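Local atomic coordinates of ABC sugar (Ribose) transporter, periplasmic substrate-binding subunit (PDB entry 3L49), a protein that probably binds a sugar in the periplasm and delivers it to an ABC transporter, its exact ligand being unknown. Residues N76-Q80 with A95-A99; I87-T91 with N258-H262; G124-V130 with D156-I160; A175-T180 with G205-L210; M232-S238 with L278-E282. One frame throughout, in Å; residues are numbered along the deposited sequence.

Overall arrangement
The fold has the two lobes of a periplasmic binding protein. Contacts 1 and 2 lie in one lobe and touch: Leu79 CD2 meets Leu89 CD2 at 3.8 Å, and strand 89-92 follows helix 72-84 directly. Contacts 3, 4 and 5 lie in the other lobe, the centres of contacts 2 and 3 being about 42 Å apart. There, contact 3 edges the sheet, contact 4 packs two helices about 18 Å from it (centre to centre), and contact 5 touches contact 4 through Thr207 CG2 and Ser238 OG, 3.4 Å apart. An unidentified ligand is bound about 14 Å from the side chain of Val130 and about 13 Å from that of Ala175.

Contact 1 of 5, residues N76-Q80 with A95-A99; sequences NPWLQ and ATPHA
His98 reaches from its loop toward helix 72-84 and lays one face of its imidazole against the backbone and CB of Leu79. With CG anti to the carbonyl carbon (chi1 -67°), the ring stands out from the loop and crosses the Leu79 side chain at about a right angle. Leu79 CB sits over that face, 4.2 Å from the His98 ring centroid, a CH-pi contact; Gln80 N approaches the same face nearer its rim. Two amides meet the ring at its edge. Asn76 OD1 lies beside the CD2-NE2 edge, near the ring plane and 3.5 Å from His98 CD2, with its amide turned 51° from the imidazole. Gln80 OE1 comes to the edge at CE1 of His98, 3.6 Å away, the two planes almost perpendicular, at 87°. The Gln80 chain bends at chi2 to bring its amide round to this edge. The stronger polar bonds lie further along the helix: His98 ND1 is hydrogen-bonded to Asn83 OD1, which, with the packing over its face, probably holds the ring's rotation, and Gln80 NE2 to Asp84 OD2. Leu79 CD1 packs on Thr96 CG2 at 4.0 Å. On the loop, a type I beta turn runs from Thr96 to Ala99, closed by Ala99 N to Thr96 O at 3.2 Å, and it presents His98 to the helix. The arrangement is that of a loop leaving a parallel strand and folding back over the preceding helix, within the alpha/beta architecture of a periplasmic binding protein lobe.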
# COMPACT_ATOMS: atom_id res chain seq x y z
N ASN A 76 2.52 -11.36 13.67
CA ASN A 76 3.49 -11.22 14.79
C ASN A 76 4.03 -12.50 15.45
O ASN A 76 5.26 -12.68 15.48
CB ASN A 76 2.99 -10.22 15.85
CG ASN A 76 3.36 -8.79 15.52
OD1 ASN A 76 4.45 -8.50 15.02
ND2 ASN A 76 2.44 -7.87 15.82
N PRO A 77 3.14 -13.40 15.96
CA PRO A 77 3.67 -14.62 16.60
C PRO A 77 4.41 -15.54 15.63
O PRO A 77 5.28 -16.30 16.05
CB PRO A 77 2.42 -15.33 17.12
CG PRO A 77 1.34 -14.30 17.12
CD PRO A 77 1.66 -13.39 15.99
N TRP A 78 4.07 -15.47 14.35
CA TRP A 78 4.70 -16.31 13.33
C TRP A 78 6.02 -15.72 12.86
O TRP A 78 6.95 -16.46 12.55
CB TRP A 78 3.72 -16.59 12.18
CG TRP A 78 2.54 -17.35 12.71
CD1 TRP A 78 1.30 -16.86 13.00
CD2 TRP A 78 2.53 -18.74 13.09
NE1 TRP A 78 0.51 -17.85 13.51
CE2 TRP A 78 1.23 -19.01 13.59
CE3 TRP A 78 3.47 -19.77 13.06
CZ2 TRP A 78 0.86 -20.29 14.04
CZ3 TRP A 78 3.10 -21.03 13.51
CH2 TRP A 78 1.81 -21.28 13.99
N LEU A 79 6.08 -14.39 12.85
CA LEU A 79 7.31 -13.66 12.61
C LEU A 79 8.32 -13.92 13.73
O LEU A 79 9.51 -14.08 13.47
CB LEU A 79 7.02 -12.16 12.49
CG LEU A 79 6.12 -11.68 11.34
CD1 LEU A 79 5.88 -10.19 11.44
CD2 LEU A 79 6.67 -12.04 9.96
N GLN A 80 7.81 -13.97 14.96
CA GLN A 80 8.59 -14.36 16.13
C GLN A 80 9.20 -15.76 15.99
O GLN A 80 10.36 -15.97 16.33
CB GLN A 80 7.71 -14.29 17.39
CG GLN A 80 8.39 -14.72 18.68
CD GLN A 80 9.47 -13.75 19.12
OE1 GLN A 80 9.17 -12.66 19.62
NE2 GLN A 80 10.73 -14.13 18.93
N ALA A 95 6.35 -2.93 8.26
CA ALA A 95 7.22 -2.34 9.27
C ALA A 95 7.11 -3.11 10.58
O ALA A 95 6.12 -2.99 11.30
CB ALA A 95 6.88 -0.87 9.48
N THR A 96 8.14 -3.91 10.87
CA THR A 96 8.19 -4.68 12.11
C THR A 96 9.60 -4.77 12.69
O THR A 96 10.57 -4.89 11.94
CB THR A 96 7.53 -6.11 11.97
OG1 THR A 96 7.47 -6.76 13.25
CG2 THR A 96 8.27 -7.02 10.95
N PRO A 97 9.73 -4.67 14.03
CA PRO A 97 10.97 -4.96 14.76
C PRO A 97 11.55 -6.37 14.53
O PRO A 97 12.74 -6.58 14.72
CB PRO A 97 10.56 -4.81 16.23
CG PRO A 97 9.39 -3.90 16.20
CD PRO A 97 8.66 -4.20 14.94
N HIS A 98 10.70 -7.32 14.11
CA HIS A 98 11.13 -8.69 13.84
C HIS A 98 12.07 -8.78 12.62
O HIS A 98 12.79 -9.76 12.46
CB HIS A 98 9.91 -9.59 13.59
CG HIS A 98 9.04 -9.81 14.80
ND1 HIS A 98 9.45 -10.57 15.88
CD2 HIS A 98 7.79 -9.39 15.08
CE1 HIS A 98 8.48 -10.59 16.78
NE2 HIS A 98 7.46 -9.89 16.32
N ALA A 99 12.07 -7.74 11.79
CA ALA A 99 12.86 -7.71 10.55
C ALA A 99 14.23 -7.02 10.69
O ALA A 99 14.36 -6.02 11.39
CB ALA A 99 12.06 -7.04 9.44

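Contact 2 of 5, residues I87-T91 with N258-H262; sequences IPLFT and NVARH
The Phe90 ring takes Val259 on one face and His262 at its edge. Val259 CG2 stands over the face in a CH-pi contact, 3.8 Å from the ring centroid and 21° off the normal, and comes within 3.5 Å of Phe90 CD2. At the far end of the ring, CZ of Phe90 is 3.5 Å from His262 CB, which lies near the ring plane. The two rings form an offset edge-to-face pair, the edge of Phe90 turned to the face of His262, with planes at 72° and centroids 5.6 Å apart. His262 CG is anti to its backbone N (chi1 173°), which swings the imidazole past Phe90 to Pro88, whose CB lies 4.0 Å from His262 NE2. The Phe90 ring also passes Asn258, CE1 of Phe90 lying 3.5 Å from the backbone O of Asn258; that oxygen already accepts from His262 N within the helix. The Asn258 amide leads elsewhere, ND2 bonding to Thr103 OG1 and Thr272 OG1. Helix 248-263 thus packs along strand 89-92, roughly antiparallel to it, as helices flank the central sheet in this fold. The Phe90 contact is apolar and aromatic, governed by shape, and the Asn258 bonds supply the polar anchoring beside it.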
# COMPACT_ATOMS: atom_id res chain seq x y z
N ILE A 87 16.19 -17.80 11.23
CA ILE A 87 16.16 -17.48 9.81
C ILE A 87 16.04 -15.96 9.67
O ILE A 87 15.13 -15.36 10.24
CB ILE A 87 14.99 -18.19 9.07
CG1 ILE A 87 15.06 -19.71 9.25
CG2 ILE A 87 14.96 -17.83 7.58
CD1 ILE A 87 13.73 -20.42 9.00
N PRO A 88 16.97 -15.34 8.91
CA PRO A 88 16.96 -13.89 8.66
C PRO A 88 15.67 -13.42 7.99
O PRO A 88 15.23 -14.00 6.99
CB PRO A 88 18.15 -13.70 7.71
CG PRO A 88 19.04 -14.85 7.98
CD PRO A 88 18.12 -15.99 8.26
N LEU A 89 15.05 -12.40 8.57
CA LEU A 89 13.77 -11.90 8.09
C LEU A 89 13.88 -10.48 7.50
O LEU A 89 14.45 -9.57 8.09
CB LEU A 89 12.70 -11.97 9.20
CG LEU A 89 11.27 -11.47 8.95
CD1 LEU A 89 10.61 -12.12 7.72
CD2 LEU A 89 10.42 -11.68 10.19
N PHE A 90 13.33 -10.33 6.30
CA PHE A 90 13.31 -9.08 5.58
C PHE A 90 11.86 -8.84 5.20
O PHE A 90 11.11 -9.79 4.97
CB PHE A 90 14.18 -9.18 4.33
CG PHE A 90 15.64 -9.28 4.63
CD1 PHE A 90 16.43 -8.13 4.66
CD2 PHE A 90 16.23 -10.51 4.92
CE1 PHE A 90 17.78 -8.21 4.96
CE2 PHE A 90 17.59 -10.59 5.22
CZ PHE A 90 18.36 -9.43 5.24
N THR A 91 11.45 -7.58 5.16
CA THR A 91 10.09 -7.27 4.73
C THR A 91 10.04 -6.28 3.59
O THR A 91 10.95 -5.46 3.42
CB THR A 91 9.21 -6.71 5.87
OG1 THR A 91 9.86 -5.57 6.44
CG2 THR A 91 8.94 -7.76 6.95
N ASN A 258 19.14 -6.28 -0.19
CA ASN A 258 19.32 -6.23 1.26
C ASN A 258 19.57 -7.62 1.83
O ASN A 258 20.43 -7.79 2.70
CB ASN A 258 18.13 -5.56 1.94
CG ASN A 258 18.19 -4.05 1.86
OD1 ASN A 258 19.26 -3.46 2.01
ND2 ASN A 258 17.04 -3.42 1.63
N VAL A 259 18.82 -8.60 1.34
CA VAL A 259 19.06 -10.01 1.67
C VAL A 259 20.47 -10.43 1.24
O VAL A 259 21.25 -10.95 2.04
CB VAL A 259 18.03 -10.95 1.00
CG1 VAL A 259 18.30 -12.39 1.37
CG2 VAL A 259 16.61 -10.58 1.41
N ALA A 260 20.80 -10.18 -0.02
CA ALA A 260 22.09 -10.56 -0.60
C ALA A 260 23.27 -9.86 0.09
O ALA A 260 24.35 -10.43 0.16
CB ALA A 260 22.10 -10.27 -2.09
N ARG A 261 23.04 -8.65 0.59
CA ARG A 261 24.07 -7.89 1.29
C ARG A 261 24.34 -8.51 2.65
O ARG A 261 25.49 -8.75 3.01
CB ARG A 261 23.64 -6.43 1.46
CG ARG A 261 24.76 -5.43 1.28
CD ARG A 261 24.31 -4.00 1.61
NE ARG A 261 25.25 -3.03 1.05
CZ ARG A 261 26.38 -2.63 1.63
NH1 ARG A 261 26.75 -3.12 2.80
NH2 ARG A 261 27.15 -1.74 1.02
N HIS A 262 23.26 -8.78 3.38
CA HIS A 262 23.30 -9.36 4.71
C HIS A 262 24.00 -10.72 4.76
O HIS A 262 24.77 -11.01 5.68
CB HIS A 262 21.88 -9.49 5.25
CG HIS A 262 21.78 -10.23 6.54
ND1 HIS A 262 22.05 -9.64 7.76
CD2 HIS A 262 21.43 -11.51 6.82
CE1 HIS A 262 21.88 -10.52 8.72
NE2 HIS A 262 21.51 -11.66 8.18

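Contact 3 of 5, residues G124-V130 with D156-I160; sequences GKGNVLV and DVKII
Gly126, Asn127 and Val128 pair in parallel with Val157, Lys158 and Ile159, through four backbone hydrogen bonds that start with Gly126 N to Asp156 O at 2.9 Å and end with Ile160 N to Val128 O at 3.0 Å. The bond from Val128 N to Lys158 O is the shortest, 2.8 Å, though bent at the N-H. Beyond each end a water carries the pairing on: one joins Gly124 O to Asp156 N, the other Val130 N to Ile160 O. These strands are the two arms of a beta-alpha-beta unit whose connecting helix is 138-152, and strand 157-159 ends the sheet within the chain. On one face Val128 CG2 touches Val157 CG1 at 4.0 Å and Val130 CG2 touches Ile159 CG2 at 3.9 Å; helices 107-122 and 138-152 pack against this layer. On the other, Asn127 and Lys158 start off together, with Asn127 OD1 3.9 Å from Lys158 CB; the Lys158 chain then turns away, while Asn127 ND2 bonds to Asp191 O. Ile160, its chi1 of 27° well off a staggered position, brings CG1 to 3.3 Å from Val128 O. Just ahead of the paired residues, Lys125 CG rests on Asp156 CB, 3.7 Å away.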
# COMPACT_ATOMS: atom_id res chain seq x y z
N GLY A 124 -8.75 24.90 1.56
CA GLY A 124 -8.79 25.04 3.01
C GLY A 124 -10.15 24.86 3.65
O GLY A 124 -10.29 25.03 4.86
N LYS A 125 -11.14 24.49 2.85
CA LYS A 125 -12.50 24.29 3.34
C LYS A 125 -13.17 23.13 2.61
O LYS A 125 -13.00 22.97 1.39
CB LYS A 125 -13.33 25.58 3.17
CG LYS A 125 -14.52 25.71 4.12
CD LYS A 125 -15.83 25.23 3.50
CE LYS A 125 -16.96 25.21 4.53
NZ LYS A 125 -17.37 26.58 4.96
N GLY A 126 -13.91 22.31 3.36
CA GLY A 126 -14.74 21.25 2.80
C GLY A 126 -14.65 19.95 3.56
O GLY A 126 -13.74 19.77 4.38
N ASN A 127 -15.58 19.03 3.29
CA ASN A 127 -15.62 17.74 3.99
C ASN A 127 -15.04 16.58 3.18
O ASN A 127 -15.07 16.58 1.96
CB ASN A 127 -17.04 17.43 4.46
CG ASN A 127 -17.64 18.56 5.27
OD1 ASN A 127 -17.01 19.09 6.19
ND2 ASN A 127 -18.87 18.93 4.94
N VAL A 128 -14.51 15.59 3.89
CA VAL A 128 -13.70 14.54 3.29
C VAL A 128 -14.24 13.17 3.67
O VAL A 128 -14.27 12.81 4.85
CB VAL A 128 -12.19 14.65 3.71
CG1 VAL A 128 -11.38 13.44 3.23
CG2 VAL A 128 -11.57 15.92 3.19
N LEU A 129 -14.65 12.42 2.65
CA LEU A 129 -15.02 11.02 2.81
C LEU A 129 -13.77 10.14 2.84
O LEU A 129 -12.95 10.19 1.93
CB LEU A 129 -15.93 10.60 1.66
CG LEU A 129 -16.61 9.24 1.80
CD1 LEU A 129 -17.45 9.18 3.08
CD2 LEU A 129 -17.45 8.93 0.56
N VAL A 130 -13.63 9.33 3.89
CA VAL A 130 -12.41 8.55 4.13
C VAL A 130 -12.67 7.05 4.16
O VAL A 130 -13.50 6.58 4.93
CB VAL A 130 -11.68 8.98 5.46
CG1 VAL A 130 -10.57 8.00 5.84
CG2 VAL A 130 -11.10 10.37 5.33
N ASP A 156 -11.57 23.97 9.06
CA ASP A 156 -12.67 23.91 8.10
C ASP A 156 -12.56 22.73 7.12
O ASP A 156 -13.39 22.60 6.21
CB ASP A 156 -12.80 25.23 7.33
CG ASP A 156 -13.58 26.29 8.09
OD1 ASP A 156 -14.28 25.95 9.07
OD2 ASP A 156 -13.50 27.47 7.70
N VAL A 157 -11.54 21.89 7.31
CA VAL A 157 -11.44 20.64 6.56
C VAL A 157 -11.70 19.48 7.52
O VAL A 157 -10.89 19.20 8.39
CB VAL A 157 -10.07 20.44 5.86
CG1 VAL A 157 -10.06 19.14 5.09
CG2 VAL A 157 -9.80 21.58 4.93
N LYS A 158 -12.84 18.81 7.34
CA LYS A 158 -13.27 17.78 8.28
C LYS A 158 -13.54 16.42 7.64
O LYS A 158 -13.94 16.33 6.48
CB LYS A 158 -14.47 18.27 9.09
CG LYS A 158 -14.07 19.14 10.28
CD LYS A 158 -15.26 19.89 10.89
CE LYS A 158 -15.62 21.12 10.07
NZ LYS A 158 -16.59 21.99 10.78
N ILE A 159 -13.28 15.37 8.41
CA ILE A 159 -13.55 13.99 8.02
C ILE A 159 -14.99 13.65 8.41
O ILE A 159 -15.35 13.76 9.59
CB ILE A 159 -12.54 13.02 8.69
CG1 ILE A 159 -11.14 13.26 8.13
CG2 ILE A 159 -12.95 11.56 8.51
CD1 ILE A 159 -10.02 12.62 8.93
N ILE A 160 -15.81 13.25 7.44
CA ILE A 160 -17.20 12.87 7.75
C ILE A 160 -17.32 11.51 8.45
O ILE A 160 -16.58 10.57 8.15
CB ILE A 160 -18.20 13.00 6.56
CG1 ILE A 160 -17.51 12.87 5.19
CG2 ILE A 160 -18.98 14.33 6.67
CD1 ILE A 160 -18.20 13.60 4.02
O HOH W 1 -9.53 25.14 7.42
O HOH W 2 -15.59 9.33 5.95

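Contact 4 of 5, residues A175-T180 with G205-L210; sequences AYSNVT and GATQAL
Tyr176 holds its CG anti to the backbone N (chi1 -175°), which lays the ring along helix 200-212 and brings one ring face against Ala209. The Ala209 methyl stands over that face in a CH-pi contact, its CB 4.0 Å from the centroid of Tyr176 and only 14° off the normal. The same torsion passes the ring by Gln208, whose CB is 3.8 Å from Tyr176 CD1. One turn on, Val179 has CG1 anti to its backbone N, which spreads its two methyls between different partners: CG2 meets Ala206 CB at 3.6 Å, and CG1 touches Ala209 CB and, at 4.1 Å, Leu210 CD2. The Ala209 methyl is thereby gripped from two sides, by the Tyr176 ring and by Val179, and it also approaches Tyr176 O to 3.6 Å. At the start of the interface Gly205, without a side chain, lets the backbones close to 4.5 Å between the CA atoms of Tyr176 and Gly205. The two segments cross at -45° with their axes 7.5 Å apart at the nearest point, a tight approach permitted by small residues. Thr180 turns its hydroxyl back to its own helix, where OG1 donates to Tyr176 O from the face opposite to Thr180 N, giving that oxygen two bonds. Thr207, on the side facing away, meets helix 227-234. The contact therefore joins the helices by close apolar packing of glycine, alanine and valine with one aromatic face, while the Thr180 hydroxyl is satisfied within its own helix.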
# COMPACT_ATOMS: atom_id res chain seq x y z
N ALA A 175 -16.42 0.08 -3.37
CA ALA A 175 -16.17 1.51 -3.23
C ALA A 175 -17.17 2.35 -4.02
O ALA A 175 -17.72 3.32 -3.50
CB ALA A 175 -14.76 1.84 -3.64
N TYR A 176 -17.42 1.95 -5.28
CA TYR A 176 -18.43 2.57 -6.14
C TYR A 176 -19.79 2.62 -5.43
O TYR A 176 -20.45 3.67 -5.42
CB TYR A 176 -18.51 1.76 -7.44
CG TYR A 176 -19.42 2.27 -8.55
CD1 TYR A 176 -18.90 2.56 -9.82
CD2 TYR A 176 -20.80 2.38 -8.38
CE1 TYR A 176 -19.73 2.98 -10.85
CE2 TYR A 176 -21.63 2.81 -9.40
CZ TYR A 176 -21.10 3.11 -10.63
OH TYR A 176 -21.93 3.53 -11.64
N SER A 177 -20.19 1.49 -4.84
CA SER A 177 -21.48 1.37 -4.13
C SER A 177 -21.55 2.22 -2.88
O SER A 177 -22.59 2.82 -2.59
CB SER A 177 -21.76 -0.09 -3.76
OG SER A 177 -21.68 -0.92 -4.91
N ASN A 178 -20.44 2.27 -2.14
CA ASN A 178 -20.34 3.11 -0.95
C ASN A 178 -20.43 4.61 -1.26
O ASN A 178 -21.11 5.36 -0.55
CB ASN A 178 -19.06 2.81 -0.19
CG ASN A 178 -19.10 1.49 0.53
OD1 ASN A 178 -20.13 1.10 1.09
ND2 ASN A 178 -17.98 0.78 0.53
N VAL A 179 -19.77 5.02 -2.34
CA VAL A 179 -19.76 6.42 -2.75
C VAL A 179 -21.15 6.85 -3.21
O VAL A 179 -21.62 7.93 -2.85
CB VAL A 179 -18.66 6.69 -3.83
CG1 VAL A 179 -18.76 8.10 -4.39
CG2 VAL A 179 -17.29 6.50 -3.23
N THR A 180 -21.81 5.98 -3.97
CA THR A 180 -23.20 6.17 -4.42
C THR A 180 -24.16 6.37 -3.23
O THR A 180 -25.00 7.27 -3.26
CB THR A 180 -23.67 5.00 -5.31
OG1 THR A 180 -22.68 4.71 -6.31
CG2 THR A 180 -25.00 5.33 -5.99
N GLY A 205 -12.92 2.95 -8.26
CA GLY A 205 -14.37 2.84 -8.10
C GLY A 205 -15.05 4.13 -7.70
O GLY A 205 -16.09 4.48 -8.27
N ALA A 206 -14.46 4.84 -6.75
CA ALA A 206 -15.03 6.10 -6.25
C ALA A 206 -15.14 7.14 -7.35
O ALA A 206 -16.15 7.83 -7.46
CB ALA A 206 -14.20 6.64 -5.08
N THR A 207 -14.11 7.21 -8.19
CA THR A 207 -14.07 8.09 -9.36
C THR A 207 -15.16 7.73 -10.36
O THR A 207 -15.88 8.62 -10.83
CB THR A 207 -12.68 8.03 -10.03
OG1 THR A 207 -11.67 8.21 -9.03
CG2 THR A 207 -12.53 9.11 -11.09
N GLN A 208 -15.28 6.43 -10.67
CA GLN A 208 -16.31 5.93 -11.58
C GLN A 208 -17.73 6.31 -11.13
O GLN A 208 -18.54 6.75 -11.95
CB GLN A 208 -16.19 4.42 -11.73
CG GLN A 208 -15.08 3.96 -12.68
CD GLN A 208 -14.74 2.48 -12.53
OE1 GLN A 208 -13.84 1.96 -13.19
NE2 GLN A 208 -15.47 1.79 -11.64
N ALA A 209 -17.98 6.18 -9.82
CA ALA A 209 -19.26 6.55 -9.20
C ALA A 209 -19.59 8.04 -9.31
O ALA A 209 -20.72 8.40 -9.63
CB ALA A 209 -19.29 6.12 -7.73
N LEU A 210 -18.61 8.90 -9.02
CA LEU A 210 -18.77 10.36 -9.11
C LEU A 210 -19.05 10.78 -10.53
O LEU A 210 -19.88 11.67 -10.78
CB LEU A 210 -17.51 11.08 -8.62
CG LEU A 210 -17.13 11.03 -7.14
CD1 LEU A 210 -15.77 11.68 -6.94
CD2 LEU A 210 -18.19 11.70 -6.26

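Contact 5 of 5, residues M232-S238 with L278-E282; sequences MVADPES and LITKE
Lys281 is the polar centre of this contact: its ammonium group donates to three backbone carbonyls of segment 232-238, namely Val233 O at 2.9 Å, Asp235 O at 2.8 Å and Ser238 O at 2.9 Å. NZ stands above the carbonyl planes of Val233 and Asp235, and is tilted from that of Ser238. Ala240 O, just beyond the segment, also bonds to Lys281 NZ, so the carbonyls that surround this nitrogen must share its three hydrogens. The chain is folded to get there, with bends at chi2, chi3 and chi4, and its CE is in turn packed against CA of Pro236. Gathering carbonyls round one ammonium group probably steadies its positive charge, and it probably pins the turn that follows helix 227-234. Asp235 is the first residue to leave helical angles, and a type I beta turn from Asp235 to Ser238 leads into strand 240-245, the turn being closed by Ser238 N to Asp235 O at 3.2 Å. The two donors, Ser238 N and Lys281 NZ, reach Asp235 O from opposite faces of its plane. In this part of the alpha/beta lobe, the C-terminal end of strand 271-280 lies beside strand 240-245, to which Ile279 is bonded at Val243, so Lys281 ties a helix-to-strand connection to the tail that follows the neighbouring strand. The apolar part rests on Val233. With CG1 anti to its backbone N (chi1 163°), Val233 places that methyl 4.0 Å from Ile279 CG2 and 3.5 Å from Ile279 O.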
# COMPACT_ATOMS: atom_id res chain seq x y z
N MET A 232 -6.65 8.24 -15.05
CA MET A 232 -7.78 9.04 -14.55
C MET A 232 -7.34 10.41 -14.03
O MET A 232 -8.03 11.41 -14.25
CB MET A 232 -8.52 8.29 -13.44
CG MET A 232 -9.49 7.21 -13.91
SD MET A 232 -9.98 6.18 -12.51
CE MET A 232 -11.47 5.44 -13.16
N VAL A 233 -6.20 10.45 -13.33
CA VAL A 233 -5.61 11.69 -12.82
C VAL A 233 -5.20 12.61 -13.98
O VAL A 233 -5.46 13.81 -13.95
CB VAL A 233 -4.42 11.42 -11.85
CG1 VAL A 233 -3.54 12.66 -11.64
CG2 VAL A 233 -4.95 10.91 -10.52
N ALA A 234 -4.58 12.01 -15.00
CA ALA A 234 -4.12 12.74 -16.19
C ALA A 234 -5.27 13.23 -17.08
O ALA A 234 -5.09 14.20 -17.82
CB ALA A 234 -3.14 11.88 -17.00
N ASP A 235 -6.42 12.57 -17.01
CA ASP A 235 -7.61 12.98 -17.75
C ASP A 235 -8.30 14.17 -17.09
O ASP A 235 -8.78 14.06 -15.95
CB ASP A 235 -8.59 11.80 -17.88
CG ASP A 235 -9.92 12.19 -18.54
OD1 ASP A 235 -9.94 13.07 -19.43
OD2 ASP A 235 -10.95 11.59 -18.17
N PRO A 236 -8.36 15.33 -17.79
CA PRO A 236 -9.00 16.53 -17.24
C PRO A 236 -10.53 16.47 -17.05
O PRO A 236 -11.09 17.35 -16.40
CB PRO A 236 -8.64 17.62 -18.26
CG PRO A 236 -8.39 16.88 -19.53
CD PRO A 236 -7.78 15.58 -19.12
N GLU A 237 -11.17 15.44 -17.61
CA GLU A 237 -12.62 15.27 -17.50
C GLU A 237 -12.96 14.46 -16.26
O GLU A 237 -14.08 14.53 -15.74
CB GLU A 237 -13.18 14.54 -18.73
CG GLU A 237 -12.67 15.01 -20.09
CD GLU A 237 -13.29 16.33 -20.56
OE1 GLU A 237 -14.33 16.75 -20.00
OE2 GLU A 237 -12.74 16.94 -21.50
N SER A 238 -11.98 13.69 -15.79
CA SER A 238 -12.16 12.78 -14.67
C SER A 238 -11.94 13.48 -13.33
O SER A 238 -11.03 14.30 -13.20
CB SER A 238 -11.19 11.60 -14.81
OG SER A 238 -11.04 10.90 -13.59
N LEU A 278 4.37 12.58 -6.26
CA LEU A 278 2.97 12.99 -6.29
C LEU A 278 2.62 13.43 -7.72
O LEU A 278 3.33 14.21 -8.33
CB LEU A 278 2.70 14.11 -5.29
CG LEU A 278 1.24 14.49 -5.06
CD1 LEU A 278 0.57 13.48 -4.17
CD2 LEU A 278 1.14 15.88 -4.44
N ILE A 279 1.52 12.89 -8.24
CA ILE A 279 1.04 13.22 -9.58
C ILE A 279 -0.35 13.84 -9.46
O ILE A 279 -1.28 13.20 -8.97
CB ILE A 279 0.95 11.96 -10.47
CG1 ILE A 279 2.32 11.28 -10.59
CG2 ILE A 279 0.41 12.31 -11.84
CD1 ILE A 279 2.28 9.97 -11.38
N THR A 280 -0.49 15.09 -9.88
CA THR A 280 -1.77 15.79 -9.78
C THR A 280 -2.30 16.09 -11.18
O THR A 280 -1.64 15.76 -12.18
CB THR A 280 -1.67 17.11 -8.98
OG1 THR A 280 -1.05 18.11 -9.77
CG2 THR A 280 -0.88 16.91 -7.70
N LYS A 281 -3.48 16.70 -11.25
CA LYS A 281 -4.15 16.99 -12.53
C LYS A 281 -3.36 17.91 -13.45
O LYS A 281 -3.26 17.63 -14.65
CB LYS A 281 -5.55 17.56 -12.30
CG LYS A 281 -6.54 16.59 -11.69
CD LYS A 281 -7.94 16.85 -12.22
CE LYS A 281 -8.19 16.07 -13.49
NZ LYS A 281 -8.18 14.58 -13.27
N GLU A 282 -2.81 18.99 -12.91
CA GLU A 282 -1.98 19.90 -13.71
C GLU A 282 -0.52 19.45 -13.82
O GLU A 282 0.07 19.51 -14.90
CB GLU A 282 -2.10 21.35 -13.22
CG GLU A 282 -1.97 21.55 -11.72
CD GLU A 282 -1.92 23.01 -11.33
OE1 GLU A 282 -2.75 23.79 -11.82
OE2 GLU A 282 -1.03 23.37 -10.52